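Local atomic coordinates of probable enoyl-CoA hydratase/isomerase (Pseudomonas aeruginosa PAO1, PDB entry 5YLO), a protein that probably shifts the double bond of unsaturated enoyl-CoA thioesters, as a Delta3,Delta2-enoyl-CoA isomerase of the crotonase superfamily acting in fatty acid beta-oxidation. Residues A[36-41]-A[93-98]; A[64-69]-A[83-88]; A[121-126]-A[212-217]; A[162-165]-A[170-173]. One frame throughout, in Å; residues are numbered along the deposited sequence.

Contact 1: A[36-41]-A[93-98]; sequences ALHVRL and MGRLHA
Segments 36-41 of helix 31-46 and 93-97 of helix 85-97, which meet through H38, L41, R95 and L96, have axes 34° apart in direction that approach to 10.0 Å. The CA atoms of L41 and L96 are 7.1 Å apart. The deeper half of the contact is apolar: both methyls of L41 meet CD1 of L96, with L41 CD1 3.8 Å from L96 CD1, and L96 CB also lies against L41 CD1. L18 of strand 15-20 packs on L41, and L118 of helix 114-120 on L96. The outer half is polar. A chi1 of -175° swings the H38 ring across the gap to meet the R95 chain at about a right angle; R95 CD lies 4.1 Å from the centroid of the H38 ring in an off-centre CH-pi contact. The arginine chain bends about its CG-CD bond, leaving R95 NE 2.9 Å from H38 NE2 with the ring and guanidinium planes 57° apart. R95 NH2 goes on to a salt bridge with D42. The two helices thus join leucine packing underneath to a polar edge, where R95 beside the imidazole would tend to disfavour a second proton on it, an effect that D42 probably softens.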
# COMPACT_ATOMS: atom_id res chain seq x y z
N ALA A 36 -28.66 11.61 11.18
CA ALA A 36 -29.10 10.59 12.12
C ALA A 36 -27.99 9.60 12.43
O ALA A 36 -27.66 9.36 13.60
CB ALA A 36 -30.33 9.86 11.57
N LEU A 37 -27.39 9.02 11.39
CA LEU A 37 -26.23 8.16 11.57
C LEU A 37 -25.09 8.92 12.25
O LEU A 37 -24.34 8.36 13.06
CB LEU A 37 -25.79 7.60 10.21
CG LEU A 37 -24.72 6.53 10.08
CD1 LEU A 37 -24.98 5.38 11.02
CD2 LEU A 37 -24.66 6.03 8.64
N HIS A 38 -24.96 10.20 11.93
CA HIS A 38 -23.91 10.98 12.57
C HIS A 38 -24.12 11.09 14.07
O HIS A 38 -23.16 10.99 14.83
CB HIS A 38 -23.76 12.37 11.97
CG HIS A 38 -22.60 13.13 12.53
ND1 HIS A 38 -21.64 13.71 11.73
CD2 HIS A 38 -22.23 13.38 13.80
CE1 HIS A 38 -20.74 14.30 12.50
NE2 HIS A 38 -21.07 14.11 13.76
N VAL A 39 -25.36 11.28 14.52
CA VAL A 39 -25.57 11.41 15.96
C VAL A 39 -25.55 10.04 16.63
O VAL A 39 -25.04 9.90 17.75
CB VAL A 39 -26.89 12.16 16.24
CG1 VAL A 39 -27.13 12.29 17.74
CG2 VAL A 39 -26.87 13.52 15.58
N ARG A 40 -26.08 9.01 15.97
CA ARG A 40 -26.10 7.67 16.56
C ARG A 40 -24.68 7.12 16.73
O ARG A 40 -24.40 6.40 17.69
CB ARG A 40 -26.94 6.73 15.70
CG ARG A 40 -27.13 5.33 16.27
CD ARG A 40 -28.23 5.27 17.32
NE ARG A 40 -27.73 5.44 18.68
CZ ARG A 40 -27.33 4.44 19.46
NH1 ARG A 40 -26.90 4.68 20.69
NH2 ARG A 40 -27.36 3.19 19.02
N LEU A 41 -23.78 7.45 15.79
CA LEU A 41 -22.39 7.02 15.93
C LEU A 41 -21.75 7.62 17.17
O LEU A 41 -21.00 6.93 17.88
CB LEU A 41 -21.60 7.41 14.68
CG LEU A 41 -21.79 6.54 13.44
CD1 LEU A 41 -21.02 7.13 12.27
CD2 LEU A 41 -21.35 5.11 13.70
N MET A 93 -18.31 11.15 7.43
CA MET A 93 -17.20 10.30 7.00
C MET A 93 -16.03 10.37 7.97
O MET A 93 -15.40 9.35 8.28
CB MET A 93 -16.75 10.70 5.59
CG MET A 93 -17.83 10.58 4.54
SD MET A 93 -18.42 8.89 4.35
CE MET A 93 -19.55 9.11 2.97
N GLY A 94 -15.74 11.57 8.47
CA GLY A 94 -14.61 11.73 9.38
C GLY A 94 -14.78 10.99 10.69
O GLY A 94 -13.83 10.39 11.19
N ARG A 95 -15.97 11.12 11.29
CA ARG A 95 -16.30 10.47 12.56
C ARG A 95 -16.35 8.94 12.50
O ARG A 95 -15.83 8.26 13.38
CB ARG A 95 -17.63 11.01 13.10
CG ARG A 95 -18.09 10.34 14.38
CD ARG A 95 -19.40 10.93 14.88
NE ARG A 95 -19.26 12.35 15.20
CZ ARG A 95 -18.91 12.82 16.40
NH1 ARG A 95 -18.81 14.12 16.60
NH2 ARG A 95 -18.67 11.97 17.39
N LEU A 96 -16.97 8.40 11.45
CA LEU A 96 -17.05 6.96 11.24
C LEU A 96 -15.66 6.37 11.03
O LEU A 96 -15.33 5.31 11.57
CB LEU A 96 -17.96 6.64 10.06
CG LEU A 96 -18.13 5.14 9.77
CD1 LEU A 96 -18.75 4.43 10.96
CD2 LEU A 96 -18.96 4.93 8.51
N HIS A 97 -14.84 7.05 10.23
CA HIS A 97 -13.50 6.55 9.93
C HIS A 97 -12.63 6.49 11.17
O HIS A 97 -11.81 5.57 11.32
CB HIS A 97 -12.87 7.43 8.85
CG HIS A 97 -11.39 7.26 8.72
ND1 HIS A 97 -10.49 8.26 9.04
CD2 HIS A 97 -10.64 6.21 8.30
CE1 HIS A 97 -9.26 7.83 8.82
NE2 HIS A 97 -9.32 6.59 8.37
N ALA A 98 -12.80 7.44 12.09
CA ALA A 98 -12.00 7.53 13.30
C ALA A 98 -12.73 7.03 14.54
O ALA A 98 -12.29 7.30 15.66
CB ALA A 98 -11.54 8.97 13.52

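Contact 2: A[64-69]-A[83-88]; sequences AGADLA and YGWTEA
A66 and W85 supply the apolar part of this contact between the loop leading into helix 68-76 and the start of helix 85-97. The methyl of A66 sits obliquely against the benzene side of the indole, displaced toward the rim, with A66 CB 3.5 Å from W85 CZ2 and the neighbouring CE2 and CH2 slightly farther off. The indole reaches the loop because its CG is anti to the backbone N (chi1 -178°). Within the second segment W85 CB in turn covers a face of the Y83 ring, offset toward its rim, and I31 and L34 of helix 31-46 pack on the tryptophan.

No hydrogen bond links the two segments directly; the nearest polar pair, D67 O and Y83 OH, is 4.5 Å apart. The polar ties pass through third parties instead. Y83 OH bonds to E70 OE1, while D67 OD1 caps helix 68-76 at the N of E70, so one glutamate is held from both segments. D67 OD2 makes a salt bridge with R22, and W85 NE1 gives a weak hydrogen bond to L29 O, the residue whose backbone also bonds to G65 and D67.

In crotonase relatives this AGAD loop supplies an amide to the thioester oxyanion hole; a glycerol, probably from the crystallisation liquor, about 5 Å from the W85 side chain may mark a pocket there. The direct contact is thus apolar, while E70, R22 and L29 take up the polar groups of D67, Y83 and W85.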
# COMPACT_ATOMS: atom_id res chain seq x y z
N ALA A 64 -27.12 3.73 -2.57
CA ALA A 64 -26.98 4.24 -3.93
C ALA A 64 -26.30 5.61 -3.99
O ALA A 64 -26.16 6.15 -5.10
CB ALA A 64 -28.34 4.31 -4.61
N GLY A 65 -25.90 6.18 -2.86
CA GLY A 65 -25.19 7.45 -2.89
C GLY A 65 -26.02 8.65 -2.48
O GLY A 65 -27.00 8.52 -1.74
N ALA A 66 -25.64 9.84 -2.95
CA ALA A 66 -26.36 11.05 -2.59
C ALA A 66 -27.76 11.06 -3.19
O ALA A 66 -27.97 10.62 -4.33
CB ALA A 66 -25.59 12.29 -3.06
N ASP A 67 -28.72 11.56 -2.42
CA ASP A 67 -30.11 11.64 -2.87
C ASP A 67 -30.23 12.76 -3.90
O ASP A 67 -30.19 13.95 -3.54
CB ASP A 67 -31.04 11.87 -1.69
CG ASP A 67 -32.50 11.77 -2.08
OD1 ASP A 67 -33.08 12.78 -2.55
OD2 ASP A 67 -33.09 10.67 -1.92
N LEU A 68 -30.39 12.39 -5.17
CA LEU A 68 -30.49 13.40 -6.22
C LEU A 68 -31.81 14.17 -6.14
O LEU A 68 -31.86 15.34 -6.51
CB LEU A 68 -30.35 12.75 -7.60
CG LEU A 68 -29.08 11.95 -7.90
CD1 LEU A 68 -27.84 12.61 -7.30
CD2 LEU A 68 -29.20 10.49 -7.45
N ALA A 69 -32.87 13.53 -5.65
CA ALA A 69 -34.16 14.21 -5.53
C ALA A 69 -34.08 15.36 -4.53
O ALA A 69 -34.60 16.45 -4.78
CB ALA A 69 -35.24 13.21 -5.13
N TYR A 83 -27.84 24.71 0.73
CA TYR A 83 -27.87 23.26 0.85
C TYR A 83 -26.58 22.77 1.50
O TYR A 83 -25.49 22.97 0.95
CB TYR A 83 -28.06 22.64 -0.53
CG TYR A 83 -28.32 21.15 -0.53
CD1 TYR A 83 -29.02 20.55 0.51
CD2 TYR A 83 -27.87 20.35 -1.57
CE1 TYR A 83 -29.26 19.18 0.50
CE2 TYR A 83 -28.10 18.99 -1.58
CZ TYR A 83 -28.80 18.41 -0.54
OH TYR A 83 -29.03 17.06 -0.55
N GLY A 84 -26.70 22.13 2.66
CA GLY A 84 -25.53 21.73 3.41
C GLY A 84 -25.24 20.25 3.39
O GLY A 84 -24.81 19.68 4.40
N TRP A 85 -25.44 19.61 2.24
CA TRP A 85 -25.24 18.16 2.15
C TRP A 85 -23.77 17.80 2.28
O TRP A 85 -23.40 16.91 3.05
CB TRP A 85 -25.82 17.62 0.84
CG TRP A 85 -25.67 16.13 0.72
CD1 TRP A 85 -26.58 15.19 1.10
CD2 TRP A 85 -24.54 15.42 0.21
NE1 TRP A 85 -26.09 13.93 0.84
CE2 TRP A 85 -24.83 14.05 0.30
CE3 TRP A 85 -23.31 15.82 -0.33
CZ2 TRP A 85 -23.94 13.07 -0.13
CZ3 TRP A 85 -22.42 14.84 -0.75
CH2 TRP A 85 -22.75 13.48 -0.64
N THR A 86 -22.91 18.48 1.50
CA THR A 86 -21.48 18.19 1.55
C THR A 86 -20.93 18.34 2.97
O THR A 86 -20.14 17.51 3.43
CB THR A 86 -20.72 19.10 0.58
OG1 THR A 86 -21.08 18.77 -0.77
CG2 THR A 86 -19.21 18.94 0.75
N GLU A 87 -21.38 19.37 3.68
CA GLU A 87 -20.92 19.60 5.04
C GLU A 87 -21.35 18.46 5.97
O GLU A 87 -20.58 18.02 6.83
CB GLU A 87 -21.43 20.94 5.56
CG GLU A 87 -20.83 22.17 4.86
CD GLU A 87 -21.22 22.28 3.39
OE1 GLU A 87 -22.39 21.98 3.06
OE2 GLU A 87 -20.36 22.64 2.56
N ALA A 88 -22.58 17.98 5.80
CA ALA A 88 -23.07 16.89 6.64
C ALA A 88 -22.38 15.58 6.31
O ALA A 88 -22.12 14.77 7.21
CB ALA A 88 -24.59 16.75 6.49

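Contact 3: A[121-126]-A[212-217]; sequences CCDFRI and QTKRLL
K214 of helix 207-220 reaches D123, just ahead of strand 124-128, to form a buried salt bridge within the crotonase fold. The lysine chain is extended beyond CG and comes at the carboxylate from the opposite direction. K214 NZ donates to D123 OD2 at 2.8 Å, on the syn side and 22° out of the carboxylate plane, and more weakly to D123 OD1 at 3.0 Å. Both oxygens have further partners: OD1 forms a salt bridge with K162 of the third subunit, and OD2 takes a weak hydrogen bond from T103 N. K214 NZ also donates to L99 O. Two ammonium groups on one buried carboxylate would probably stabilise its charged form, and the bridge ties helix 207-220 to the loop entering strand 124-128, beside K162 of the third subunit.

A second polar group lies inside the first segment. R125 turns back so that its NH1 donates to C122 O at 2.8 Å, the donor standing above the carbonyl plane while the oxygen stays near the guanidinium plane. NH1 additionally bonds to A119 O and NE to L181 O, so several main-chain carbonyls fix this buried guanidinium.

Outward, packing takes over: C122 on T103 and A105 of the neighbouring strand 103-107, F124 edge-to-face with F198, and L217 on K162 of the third subunit. Alongside the charged tip, the methylene K214 CE comes within 3.1 Å of D123 OD1.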
# COMPACT_ATOMS: atom_id res chain seq x y z
N CYS A 121 -15.08 3.84 5.15
CA CYS A 121 -14.77 4.39 6.46
C CYS A 121 -14.87 3.36 7.58
O CYS A 121 -14.41 3.63 8.69
CB CYS A 121 -15.70 5.57 6.78
SG CYS A 121 -15.50 6.99 5.67
N CYS A 122 -15.44 2.20 7.30
CA CYS A 122 -15.49 1.14 8.29
C CYS A 122 -14.18 0.35 8.29
O CYS A 122 -13.44 0.33 7.30
CB CYS A 122 -16.67 0.21 8.02
SG CYS A 122 -18.28 1.03 8.08
N ASP A 123 -13.91 -0.30 9.42
CA ASP A 123 -12.67 -1.07 9.54
C ASP A 123 -12.72 -2.33 8.68
O ASP A 123 -11.71 -2.71 8.06
CB ASP A 123 -12.43 -1.44 11.00
CG ASP A 123 -12.18 -0.23 11.87
OD1 ASP A 123 -11.62 0.76 11.35
OD2 ASP A 123 -12.56 -0.25 13.06
N PHE A 124 -13.88 -2.98 8.61
CA PHE A 124 -14.02 -4.23 7.88
C PHE A 124 -15.18 -4.13 6.91
O PHE A 124 -16.11 -3.34 7.10
CB PHE A 124 -14.24 -5.40 8.85
CG PHE A 124 -13.15 -5.55 9.87
CD1 PHE A 124 -11.99 -6.25 9.57
CD2 PHE A 124 -13.28 -4.99 11.13
CE1 PHE A 124 -10.99 -6.39 10.51
CE2 PHE A 124 -12.28 -5.12 12.07
CZ PHE A 124 -11.13 -5.83 11.76
N ARG A 125 -15.12 -4.94 5.85
CA ARG A 125 -16.17 -4.99 4.84
C ARG A 125 -16.45 -6.44 4.49
O ARG A 125 -15.57 -7.14 3.99
CB ARG A 125 -15.79 -4.19 3.60
CG ARG A 125 -16.16 -2.72 3.67
CD ARG A 125 -15.36 -1.88 2.68
NE ARG A 125 -13.92 -2.06 2.85
CZ ARG A 125 -13.21 -1.49 3.81
NH1 ARG A 125 -13.79 -0.69 4.69
NH2 ARG A 125 -11.90 -1.71 3.89
N ILE A 126 -17.68 -6.88 4.76
CA ILE A 126 -18.18 -8.17 4.32
C ILE A 126 -19.30 -7.91 3.33
O ILE A 126 -20.26 -7.20 3.65
CB ILE A 126 -18.67 -9.03 5.50
CG1 ILE A 126 -17.57 -9.17 6.55
CG2 ILE A 126 -19.12 -10.40 5.01
CD1 ILE A 126 -18.02 -9.89 7.80
N GLN A 212 -7.10 2.18 21.27
CA GLN A 212 -5.74 2.69 21.21
C GLN A 212 -5.02 2.19 19.97
O GLN A 212 -4.29 2.94 19.31
CB GLN A 212 -4.97 2.28 22.47
CG GLN A 212 -5.47 2.93 23.74
CD GLN A 212 -4.68 2.51 24.96
OE1 GLN A 212 -4.53 1.32 25.24
NE2 GLN A 212 -4.15 3.49 25.69
N THR A 213 -5.22 0.91 19.62
CA THR A 213 -4.59 0.36 18.42
C THR A 213 -5.10 1.05 17.17
O THR A 213 -4.33 1.35 16.25
CB THR A 213 -4.83 -1.15 18.35
OG1 THR A 213 -4.04 -1.81 19.35
CG2 THR A 213 -4.47 -1.69 16.98
N LYS A 214 -6.41 1.31 17.10
CA LYS A 214 -6.97 1.96 15.92
C LYS A 214 -6.43 3.38 15.76
O LYS A 214 -6.21 3.85 14.64
CB LYS A 214 -8.50 1.95 15.99
CG LYS A 214 -9.17 2.50 14.75
CD LYS A 214 -10.67 2.25 14.76
CE LYS A 214 -11.35 2.91 13.57
NZ LYS A 214 -12.79 2.55 13.49
N ARG A 215 -6.20 4.07 16.88
CA ARG A 215 -5.59 5.40 16.81
C ARG A 215 -4.13 5.32 16.38
O ARG A 215 -3.65 6.21 15.67
CB ARG A 215 -5.70 6.10 18.16
CG ARG A 215 -7.01 6.86 18.38
CD ARG A 215 -6.97 7.64 19.68
NE ARG A 215 -7.20 6.80 20.85
CZ ARG A 215 -8.24 6.91 21.66
NH1 ARG A 215 -9.16 7.85 21.44
NH2 ARG A 215 -8.37 6.10 22.70
N LEU A 216 -3.42 4.27 16.79
CA LEU A 216 -2.02 4.14 16.40
C LEU A 216 -1.88 3.80 14.92
O LEU A 216 -0.99 4.33 14.24
CB LEU A 216 -1.34 3.08 17.26
CG LEU A 216 -1.05 3.48 18.71
CD1 LEU A 216 -0.67 2.26 19.53
CD2 LEU A 216 0.05 4.52 18.76
N LEU A 217 -2.75 2.92 14.41
CA LEU A 217 -2.74 2.62 12.98
C LEU A 217 -2.92 3.89 12.16
O LEU A 217 -2.18 4.13 11.20
CB LEU A 217 -3.86 1.62 12.65
CG LEU A 217 -3.74 0.18 13.15
CD1 LEU A 217 -5.11 -0.48 13.14
CD2 LEU A 217 -2.77 -0.60 12.29

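Contact 4: A[162-165]-A[170-173]; sequences KRLL and AWSA
L164 in helix 158-166 and W171 in the short, weakly bonded strand 171-172 meet across a tight return of the chain, with the nearest CA atoms, those of L164 and A170, 7.5 Å apart. The leucine lies over one face of the indole. With chi1 at -180° its branch extends directly away from the backbone N, and this carries the L164 CD1 methyl out over the five-membered ring of W171, 3.6 Å from the centroid and only 5° off the normal, an almost vertical CH-pi contact. From that position L164 CD1 is 3.7 Å from W171 NE1 and nearly as close to the other four atoms of the pyrrole. Farther along the ring system L164 CB settles over the benzene part, 3.7 Å from W171 CZ2, so that one branched side chain spans both halves of the indole.

R163 touches elsewhere: its CB comes to the rim of the ring, near the ring plane, 4.4 Å from W171 CZ2, and the rest of the chain leads away toward long, weak ion pairs with E159 and with E184 of the second subunit. Dispersion and CH-pi attraction therefore carry the contact, since no hydrogen bond crosses it. Also held against the tryptophan is R175, in a cation-pi contact; the N of R175 is capped by S172 OG at the start of helix 173-179.

Helix 146-156 packs beside the pair, L152 against L164 and L156 against W171, while the backbone of W171 bonds to F133 in the adjoining strand 132-134.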
# COMPACT_ATOMS: atom_id res chain seq x y z
N LYS A 162 -7.66 3.89 -10.00
CA LYS A 162 -7.96 4.71 -11.16
C LYS A 162 -8.80 3.97 -12.19
O LYS A 162 -9.55 4.60 -12.94
CB LYS A 162 -6.67 5.22 -11.79
CG LYS A 162 -5.88 6.17 -10.90
CD LYS A 162 -4.55 6.55 -11.52
CE LYS A 162 -3.73 7.40 -10.57
NZ LYS A 162 -2.37 7.67 -11.12
N ARG A 163 -8.69 2.64 -12.24
CA ARG A 163 -9.58 1.86 -13.10
C ARG A 163 -11.03 1.99 -12.62
O ARG A 163 -11.94 2.18 -13.44
CB ARG A 163 -9.17 0.39 -13.12
CG ARG A 163 -7.93 0.10 -13.96
CD ARG A 163 -7.68 -1.39 -14.10
NE ARG A 163 -6.44 -1.66 -14.81
CZ ARG A 163 -6.34 -1.79 -16.13
NH1 ARG A 163 -7.42 -1.69 -16.89
NH2 ARG A 163 -5.16 -2.03 -16.69
N LEU A 164 -11.24 1.91 -11.31
CA LEU A 164 -12.60 1.99 -10.77
C LEU A 164 -13.18 3.39 -10.92
O LEU A 164 -14.37 3.55 -11.19
CB LEU A 164 -12.60 1.56 -9.31
CG LEU A 164 -13.95 1.59 -8.60
CD1 LEU A 164 -14.96 0.74 -9.35
CD2 LEU A 164 -13.81 1.11 -7.16
N LEU A 165 -12.34 4.42 -10.76
CA LEU A 165 -12.84 5.79 -10.83
C LEU A 165 -13.03 6.26 -12.27
O LEU A 165 -14.03 6.91 -12.59
CB LEU A 165 -11.90 6.73 -10.09
CG LEU A 165 -11.98 6.71 -8.56
CD1 LEU A 165 -10.74 7.33 -7.94
CD2 LEU A 165 -13.23 7.42 -8.08
N ALA A 170 -19.04 -1.23 -13.20
CA ALA A 170 -19.10 -1.59 -11.79
C ALA A 170 -18.26 -2.84 -11.54
O ALA A 170 -18.01 -3.65 -12.44
CB ALA A 170 -20.54 -1.83 -11.35
N TRP A 171 -17.81 -2.99 -10.29
CA TRP A 171 -17.06 -4.16 -9.87
C TRP A 171 -17.97 -5.12 -9.12
O TRP A 171 -18.82 -4.70 -8.32
CB TRP A 171 -15.88 -3.77 -8.98
CG TRP A 171 -14.76 -3.11 -9.71
CD1 TRP A 171 -14.78 -2.64 -10.99
CD2 TRP A 171 -13.44 -2.85 -9.22
NE1 TRP A 171 -13.56 -2.10 -11.32
CE2 TRP A 171 -12.72 -2.22 -10.25
CE3 TRP A 171 -12.80 -3.10 -8.00
CZ2 TRP A 171 -11.39 -1.83 -10.10
CZ3 TRP A 171 -11.48 -2.70 -7.85
CH2 TRP A 171 -10.79 -2.08 -8.89
N SER A 172 -17.79 -6.41 -9.39
CA SER A 172 -18.53 -7.44 -8.67
C SER A 172 -17.92 -7.66 -7.29
O SER A 172 -16.83 -7.17 -6.98
CB SER A 172 -18.53 -8.74 -9.47
OG SER A 172 -17.24 -9.32 -9.50
N ALA A 173 -18.64 -8.41 -6.46
CA ALA A 173 -18.13 -8.74 -5.14
C ALA A 173 -16.86 -9.58 -5.24
O ALA A 173 -15.94 -9.43 -4.43
CB ALA A 173 -19.19 -9.47 -4.32

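Overall arrangement
Contacts 1 and 2 share helix 85-97, their centres about 15 Å apart, and the segments of contact 2 fall between those of contact 1 along the chain. Contacts 3 and 4 come later, contact 4 likewise between the segments of contact 3, with centres about 23 Å apart. Contacts 1 and 3 touch directly, through L96 on C121. Contact 3 adjoins the six-stranded mixed sheet through strand 124-128, contact 4 the three-stranded sheet through 171-172. Contact 4 lies across the chain's centre from contact 1, with centres about 25 Å apart. Contacts 1, 2 and 4 also touch the second subunit: K162 in segment 162-165 bridges to D123 of that neighbouring subunit, the residue used in contact 3, joining both sites within the trimer.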